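Local coordinates for protein glutathione S-transferase (Bombyx mori, PDB 4E8H) that binds glutathione as a homodimer and probably catalyses its transfer to other compounds, at residues T57-D62 and R72-Y77. Sequence-based numbering, arbitrary orientation.
Sequences TIPTMD and RAIQTY. With GSH (glutathione), chain F.
Met61 packs on Ile74 and Tyr77, and Pro59, just before the strand, on Ile74, in a buried, apolar contact where strand 60-63 of the thioredoxin-like domain meets helix 71-82. The CD1 methyl of Ile74 touches both partners, lying 4.0 Å from Met61 CB. Its distance to Pro59 CG is 4.2 Å. One turn on along the helix lies Tyr77, which makes a Met-aromatic contact with Met61. With CG anti to the backbone N (chi1 -179°) the methionine chain reaches the ring, and the bend at chi3 sets the methyl CE 3.6 Å from Tyr77 CE2, while SD stands 4.9 Å from the ring centroid in an oblique approach. The Tyr77 hydroxyl is hydrogen-bonded to Asp63 and to Arg94 of the second subunit. Replacing Met61 by an alanine removes SD and CE, and would probably leave the Tyr77 ring without its thioether neighbour and open a gap there. The cis peptide bond before Pro59 belongs to the glutathione site characteristic of thioredoxin-like transferases: Ile58 N donates to glutathione O2 (2.8 Å) and Ile58 O accepts from glutathione N2 (2.9 Å), an antiparallel-strand-like pairing. Dispersion thus joins strand to helix, while glutathione takes up the backbone polar groups of Ile58.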
ATOM      1  N   THR B  57      -8.891   0.382  13.581  1.00 10.51           N
ATOM      2  CA  THR B  57      -8.263   1.575  13.029  1.00 10.47           C
ATOM      3  C   THR B  57      -9.310   2.595  12.601  1.00 10.25           C
ATOM      4  O   THR B  57     -10.478   2.258  12.386  1.00 10.24           O
ATOM      5  CB  THR B  57      -7.403   1.252  11.783  1.00 10.54           C
ATOM      6  OG1 THR B  57      -8.185   0.497  10.845  1.00 10.95           O
ATOM      7  CG2 THR B  57      -6.153   0.462  12.164  1.00 10.66           C
ATOM      8  N   ILE B  58      -8.873   3.845  12.499  1.00  9.91           N
ATOM      9  CA  ILE B  58      -9.596   4.872  11.761  1.00  9.65           C
ATOM     10  C   ILE B  58      -8.698   5.328  10.600  1.00  9.42           C
ATOM     11  O   ILE B  58      -7.474   5.371  10.749  1.00  9.35           O
ATOM     12  CB  ILE B  58     -10.016   6.070  12.658  1.00  9.72           C
ATOM     13  CG1 ILE B  58      -8.807   6.670  13.388  1.00  9.78           C
ATOM     14  CG2 ILE B  58     -11.102   5.642  13.647  1.00  9.73           C
ATOM     15  CD1 ILE B  58      -9.028   8.080  13.916  1.00 10.29           C
ATOM     16  N   PRO B  59      -9.291   5.658   9.437  1.00  9.24           N
ATOM     17  CA  PRO B  59     -10.717   5.674   9.120  1.00  9.11           C
ATOM     18  C   PRO B  59     -11.292   4.282   8.884  1.00  9.07           C
ATOM     19  O   PRO B  59     -10.598   3.394   8.383  1.00  9.08           O
ATOM     20  CB  PRO B  59     -10.772   6.482   7.820  1.00  9.11           C
ATOM     21  CG  PRO B  59      -9.473   6.211   7.162  1.00  9.14           C
ATOM     22  CD  PRO B  59      -8.472   6.065   8.279  1.00  9.19           C
ATOM     23  N   THR B  60     -12.549   4.105   9.272  1.00  9.00           N
ATOM     24  CA  THR B  60     -13.324   2.936   8.888  1.00  8.91           C
ATOM     25  C   THR B  60     -14.600   3.437   8.221  1.00  9.04           C
ATOM     26  O   THR B  60     -15.310   4.289   8.765  1.00  8.92           O
ATOM     27  CB  THR B  60     -13.616   2.005  10.093  1.00  8.89           C
ATOM     28  OG1 THR B  60     -12.380   1.499  10.614  1.00  8.82           O
ATOM     29  CG2 THR B  60     -14.490   0.825   9.681  1.00  8.72           C
ATOM     30  N   MET B  61     -14.862   2.924   7.025  1.00  9.31           N
ATOM     31  CA  MET B  61     -16.029   3.310   6.251  1.00  9.72           C
ATOM     32  C   MET B  61     -17.153   2.290   6.413  1.00  9.97           C
ATOM     33  O   MET B  61     -16.909   1.082   6.404  1.00  9.94           O
ATOM     34  CB  MET B  61     -15.651   3.439   4.775  1.00  9.72           C
ATOM     35  CG  MET B  61     -16.796   3.851   3.870  1.00 10.18           C
ATOM     36  SD  MET B  61     -16.588   3.295   2.171  1.00 11.18           S
ATOM     37  CE  MET B  61     -16.999   1.555   2.330  1.00 10.98           C
ATOM     38  N   ASP B  62     -18.379   2.792   6.569  1.00 10.39           N
ATOM     39  CA  ASP B  62     -19.585   1.966   6.501  1.00 10.89           C
ATOM     40  C   ASP B  62     -20.516   2.508   5.414  1.00 11.15           C
ATOM     41  O   ASP B  62     -21.286   3.449   5.646  1.00 11.14           O
ATOM     42  CB  ASP B  62     -20.294   1.898   7.865  1.00 10.94           C
ATOM     43  CG  ASP B  62     -21.625   1.133   7.819  1.00 11.38           C
ATOM     44  OD1 ASP B  62     -22.000   0.577   6.760  1.00 11.74           O
ATOM     45  OD2 ASP B  62     -22.307   1.092   8.861  1.00 12.29           O
ATOM     46  N   ARG B  72      -6.477   4.278   1.550  1.00  5.65           N
ATOM     47  CA  ARG B  72      -6.226   4.225   0.109  1.00  5.83           C
ATOM     48  C   ARG B  72      -7.144   3.235  -0.624  1.00  6.01           C
ATOM     49  O   ARG B  72      -7.476   3.446  -1.794  1.00  6.11           O
ATOM     50  CB  ARG B  72      -4.736   3.981  -0.177  1.00  5.84           C
ATOM     51  CG  ARG B  72      -3.838   5.139   0.302  1.00  5.82           C
ATOM     52  CD  ARG B  72      -2.371   4.729   0.464  1.00  5.95           C
ATOM     53  NE  ARG B  72      -1.600   5.718   1.223  1.00  6.43           N
ATOM     54  CZ  ARG B  72      -1.546   5.782   2.553  1.00  6.89           C
ATOM     55  NH1 ARG B  72      -2.221   4.916   3.300  1.00  7.16           N
ATOM     56  NH2 ARG B  72      -0.813   6.717   3.141  1.00  7.63           N
ATOM     57  N   ALA B  73      -7.568   2.179   0.072  1.00  6.11           N
ATOM     58  CA  ALA B  73      -8.595   1.265  -0.442  1.00  6.15           C
ATOM     59  C   ALA B  73      -9.979   1.923  -0.443  1.00  6.21           C
ATOM     60  O   ALA B  73     -10.775   1.704  -1.361  1.00  6.15           O
ATOM     61  CB  ALA B  73      -8.618  -0.025   0.364  1.00  6.14           C
ATOM     62  N   ILE B  74     -10.255   2.723   0.589  1.00  6.23           N
ATOM     63  CA  ILE B  74     -11.493   3.503   0.669  1.00  6.36           C
ATOM     64  C   ILE B  74     -11.580   4.514  -0.478  1.00  6.50           C
ATOM     65  O   ILE B  74     -12.602   4.594  -1.163  1.00  6.55           O
ATOM     66  CB  ILE B  74     -11.642   4.223   2.036  1.00  6.34           C
ATOM     67  CG1 ILE B  74     -11.817   3.202   3.167  1.00  6.31           C
ATOM     68  CG2 ILE B  74     -12.831   5.188   2.011  1.00  6.30           C
ATOM     69  CD1 ILE B  74     -11.643   3.777   4.571  1.00  6.02           C
ATOM     70  N   GLN B  75     -10.500   5.268  -0.683  1.00  6.56           N
ATOM     71  CA  GLN B  75     -10.407   6.237  -1.776  1.00  6.72           C
ATOM     72  C   GLN B  75     -10.743   5.625  -3.129  1.00  6.78           C
ATOM     73  O   GLN B  75     -11.587   6.147  -3.865  1.00  6.91           O
ATOM     74  CB  GLN B  75      -8.994   6.798  -1.865  1.00  6.71           C
ATOM     75  CG  GLN B  75      -8.662   7.898  -0.900  1.00  6.82           C
ATOM     76  CD  GLN B  75      -7.284   8.450  -1.172  1.00  7.32           C
ATOM     77  OE1 GLN B  75      -6.274   7.810  -0.875  1.00  7.67           O
ATOM     78  NE2 GLN B  75      -7.232   9.636  -1.765  1.00  7.02           N
ATOM     79  N   THR B  76     -10.065   4.528  -3.456  1.00  6.78           N
ATOM     80  CA  THR B  76     -10.237   3.878  -4.749  1.00  6.97           C
ATOM     81  C   THR B  76     -11.629   3.259  -4.888  1.00  7.29           C
ATOM     82  O   THR B  76     -12.222   3.307  -5.970  1.00  7.39           O
ATOM     83  CB  THR B  76      -9.137   2.826  -5.029  1.00  6.93           C
ATOM     84  OG1 THR B  76      -9.094   1.871  -3.963  1.00  6.59           O
ATOM     85  CG2 THR B  76      -7.773   3.498  -5.162  1.00  6.65           C
ATOM     86  N   TYR B  77     -12.152   2.704  -3.791  1.00  7.65           N
ATOM     87  CA  TYR B  77     -13.524   2.180  -3.768  1.00  8.04           C
ATOM     88  C   TYR B  77     -14.575   3.248  -4.080  1.00  8.30           C
ATOM     89  O   TYR B  77     -15.509   2.991  -4.843  1.00  8.38           O
ATOM     90  CB  TYR B  77     -13.857   1.509  -2.426  1.00  7.98           C
ATOM     91  CG  TYR B  77     -15.339   1.218  -2.256  1.00  8.20           C
ATOM     92  CD1 TYR B  77     -15.968   0.234  -3.020  1.00  8.17           C
ATOM     93  CD2 TYR B  77     -16.116   1.941  -1.347  1.00  8.14           C
ATOM     94  CE1 TYR B  77     -17.331  -0.028  -2.881  1.00  8.43           C
ATOM     95  CE2 TYR B  77     -17.482   1.685  -1.200  1.00  8.33           C
ATOM     96  CZ  TYR B  77     -18.080   0.697  -1.969  1.00  8.54           C
ATOM     97  OH  TYR B  77     -19.425   0.434  -1.828  1.00  8.95           O
TER
HETATM   98  N1  GSH F 301      -2.756   2.512   6.886  1.00  8.44           N
HETATM   99  CA1 GSH F 301      -3.954   2.957   7.576  1.00  8.82           C
HETATM  100  C1  GSH F 301      -4.792   3.774   6.634  1.00  8.57           C
HETATM  101  O11 GSH F 301      -4.271   4.325   5.640  1.00  8.49           O
HETATM  102  O12 GSH F 301      -6.020   3.910   6.829  1.00  8.41           O
HETATM  103  CB1 GSH F 301      -3.569   3.790   8.797  1.00  9.43           C
HETATM  104  CG1 GSH F 301      -4.662   3.742   9.865  1.00 10.48           C
HETATM  105  CD1 GSH F 301      -4.117   4.119  11.226  1.00 11.27           C
HETATM  106  OE1 GSH F 301      -2.890   3.592  11.680  1.00 11.70           O
HETATM  107  N2  GSH F 301      -4.851   4.957  11.959  1.00 11.93           N
HETATM  108  CA2 GSH F 301      -4.486   5.309  13.321  1.00 12.98           C
HETATM  109  C2  GSH F 301      -5.210   4.437  14.302  1.00 13.25           C
HETATM  110  O2  GSH F 301      -6.498   3.972  13.971  1.00 13.49           O
HETATM  111  CB2 GSH F 301      -4.832   6.770  13.584  1.00 13.54           C
HETATM  112  SG2 GSH F 301      -3.870   7.915  12.563  1.00 14.91           S
HETATM  113  N3  GSH F 301      -4.596   4.142  15.449  1.00 13.62           N
HETATM  114  CA3 GSH F 301      -5.266   3.445  16.537  1.00 14.17           C
HETATM  115  C3  GSH F 301      -5.112   1.942  16.446  1.00 14.75           C
HETATM  116  O31 GSH F 301      -4.684   1.410  15.399  1.00 15.03           O
HETATM  117  O32 GSH F 301      -5.411   1.208  17.416  1.00 14.91           O